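Local coordinates for protein histone-lysine N-methyltransferase, H3 lysine-9 specific SUVH6 (Arabidopsis thaliana, PDB 6A5K) that methylates histone H3 in the H3K9-specific manner of the SUVH family, using S-adenosylmethionine, and probably binds methylated non-CG DNA through its SRA domain, at residues 18-21 against 22-26. The protein carries 1 engineered substitution. Sequence-based numbering, arbitrary orientation.
Sequences HGVC and RKILQ
The carbonyl oxygen of Val20 accepts the backbone N-H of Ile24, N to O 2.9 Å and nearly straight at 165° through the hydrogen, while the side chain of Ile24 comes back alongside the same oxygen. Ile24 CG1 lies 3.2 Å from Val20 O, brought there by a chi1 of -65° that sets it beside its own backbone N. From that position CD1 reaches Val20 CG1, 3.9 Å away, and the two branched side chains meet at a slant, methyl against methyl. The same i to i+4 ladder runs through the whole stretch: Arg22 N to His18 O, Lys23 N to Gly19 O and Leu25 N to Cys21 O, each 2.9 Å, with the Lys23 bond the most bent at 144°. Arg22 lays CG 3.4 Å from His18 O, then runs extended from CG to NE, leading its guanidinium away from the helix to a salt bridge with Asp319 and a hydrogen bond to Asn317. Lys23 instead bends at chi2 and chi3, which carries NZ forward along the helix to Gln26 OE1, 2.9 Å away and in the plane of that amide's carbonyl; Gln26 NE2 goes on to Ile314 O. Around the apolar pair, Ala48 and Met417 lie against Val20, and Ile44 against Ile24. Val20 and Ile24 thus pack the long N-terminal helix 5-29 on helices 44-54 and 412-420, Arg22 and Gln26 bond it to 314-319 within the pre-SET region, and Lys23 bridges the two roles, its chain on Met417 and its amine on Gln26.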
ATOM      1  N   HIS A  18      -7.482  -8.452  -1.126  1.00 10.96           N
ATOM      2  CA  HIS A  18      -7.646  -7.658   0.088  1.00 15.08           C
ATOM      3  C   HIS A  18      -9.005  -6.969   0.145  1.00 13.75           C
ATOM      4  O   HIS A  18      -9.566  -6.778   1.232  1.00 17.65           O
ATOM      5  CB  HIS A  18      -6.503  -6.647   0.221  1.00 13.01           C
ATOM      6  CG  HIS A  18      -5.241  -7.267   0.730  1.00 13.53           C
ATOM      7  ND1 HIS A  18      -5.050  -7.565   2.064  1.00 14.15           N
ATOM      8  CD2 HIS A  18      -4.136  -7.706   0.083  1.00 17.29           C
ATOM      9  CE1 HIS A  18      -3.869  -8.139   2.218  1.00 16.83           C
ATOM     10  NE2 HIS A  18      -3.296  -8.242   1.032  1.00 16.61           N
ATOM     11  N   GLY A  19      -9.540  -6.624  -1.021  1.00 12.69           N
ATOM     12  CA  GLY A  19     -10.877  -6.063  -1.103  1.00 18.03           C
ATOM     13  C   GLY A  19     -11.890  -7.040  -0.533  1.00 21.09           C
ATOM     14  O   GLY A  19     -12.731  -6.679   0.296  1.00 18.98           O
ATOM     15  N   VAL A  20     -11.797  -8.294  -0.967  1.00 16.20           N
ATOM     16  CA  VAL A  20     -12.697  -9.332  -0.471  1.00 17.65           C
ATOM     17  C   VAL A  20     -12.511  -9.590   1.031  1.00 20.24           C
ATOM     18  O   VAL A  20     -13.497  -9.692   1.776  1.00 18.34           O
ATOM     19  CB  VAL A  20     -12.505 -10.650  -1.254  1.00 17.08           C
ATOM     20  CG1 VAL A  20     -13.333 -11.774  -0.627  1.00 19.70           C
ATOM     21  CG2 VAL A  20     -12.891 -10.440  -2.713  1.00 14.66           C
ATOM     22  N   CYS A  21     -11.256  -9.696   1.474  1.00 14.23           N
ATOM     23  CA  CYS A  21     -10.963  -9.816   2.906  1.00 15.31           C
ATOM     24  C   CYS A  21     -11.672  -8.739   3.734  1.00 19.59           C
ATOM     25  O   CYS A  21     -12.355  -9.034   4.728  1.00 20.70           O
ATOM     26  CB  CYS A  21      -9.456  -9.715   3.174  1.00 17.97           C
ATOM     27  SG  CYS A  21      -8.478 -11.155   2.702  1.00 18.28           S
ATOM     28  N   ARG A  22     -11.499  -7.486   3.328  1.00 16.35           N
ATOM     29  CA  ARG A  22     -12.001  -6.379   4.132  1.00 16.57           C
ATOM     30  C   ARG A  22     -13.512  -6.204   3.985  1.00 16.84           C
ATOM     31  O   ARG A  22     -14.159  -5.644   4.872  1.00 17.30           O
ATOM     32  CB  ARG A  22     -11.254  -5.094   3.776  1.00 21.62           C
ATOM     33  CG  ARG A  22      -9.790  -5.148   4.240  1.00 22.83           C
ATOM     34  CD  ARG A  22      -9.147  -3.772   4.377  1.00 25.32           C
ATOM     35  NE  ARG A  22      -7.888  -3.844   5.119  1.00 20.60           N
ATOM     36  CZ  ARG A  22      -7.794  -3.779   6.443  1.00 23.72           C
ATOM     37  NH1 ARG A  22      -8.888  -3.641   7.183  1.00 16.87           N
ATOM     38  NH2 ARG A  22      -6.607  -3.854   7.034  1.00 23.70           N
ATOM     39  N   LYS A  23     -14.083  -6.696   2.892  1.00 15.21           N
ATOM     40  CA  LYS A  23     -15.543  -6.691   2.773  1.00 20.05           C
ATOM     41  C   LYS A  23     -16.163  -7.759   3.685  1.00 21.88           C
ATOM     42  O   LYS A  23     -17.201  -7.534   4.323  1.00 22.64           O
ATOM     43  CB  LYS A  23     -15.972  -6.903   1.320  1.00 26.46           C
ATOM     44  CG  LYS A  23     -17.484  -7.013   1.132  1.00 36.29           C
ATOM     45  CD  LYS A  23     -18.209  -5.721   1.498  1.00 40.89           C
ATOM     46  CE  LYS A  23     -17.716  -4.543   0.671  1.00 40.24           C
ATOM     47  NZ  LYS A  23     -18.621  -3.364   0.797  1.00 40.49           N
ATOM     48  N   ILE A  24     -15.525  -8.924   3.753  1.00 22.14           N
ATOM     49  CA  ILE A  24     -15.980  -9.965   4.672  1.00 23.01           C
ATOM     50  C   ILE A  24     -15.879  -9.457   6.113  1.00 21.96           C
ATOM     51  O   ILE A  24     -16.804  -9.632   6.928  1.00 22.27           O
ATOM     52  CB  ILE A  24     -15.166 -11.264   4.517  1.00 22.54           C
ATOM     53  CG1 ILE A  24     -15.389 -11.874   3.134  1.00 25.72           C
ATOM     54  CG2 ILE A  24     -15.545 -12.275   5.597  1.00 22.99           C
ATOM     55  CD1 ILE A  24     -14.476 -13.053   2.840  1.00 24.01           C
ATOM     56  N   LEU A  25     -14.761  -8.805   6.416  1.00 19.24           N
ATOM     57  CA  LEU A  25     -14.556  -8.251   7.750  1.00 20.29           C
ATOM     58  C   LEU A  25     -15.586  -7.167   8.055  1.00 20.51           C
ATOM     59  O   LEU A  25     -16.092  -7.082   9.169  1.00 21.89           O
ATOM     60  CB  LEU A  25     -13.136  -7.696   7.890  1.00 23.86           C
ATOM     61  CG  LEU A  25     -12.751  -7.141   9.265  1.00 24.25           C
ATOM     62  CD1 LEU A  25     -12.756  -8.247  10.311  1.00 22.51           C
ATOM     63  CD2 LEU A  25     -11.385  -6.481   9.204  1.00 24.15           C
ATOM     64  N   GLN A  26     -15.898  -6.343   7.060  1.00 19.17           N
ATOM     65  CA  GLN A  26     -16.893  -5.290   7.223  1.00 22.68           C
ATOM     66  C   GLN A  26     -18.247  -5.899   7.568  1.00 21.45           C
ATOM     67  O   GLN A  26     -18.976  -5.384   8.416  1.00 22.69           O
ATOM     68  CB  GLN A  26     -17.001  -4.438   5.951  1.00 18.64           C
ATOM     69  CG  GLN A  26     -17.943  -3.244   6.067  1.00 19.66           C
ATOM     70  CD  GLN A  26     -18.215  -2.590   4.720  1.00 25.73           C
ATOM     71  OE1 GLN A  26     -18.442  -3.277   3.724  1.00 26.49           O
ATOM     72  NE2 GLN A  26     -18.180  -1.259   4.681  1.00 18.16           N
TER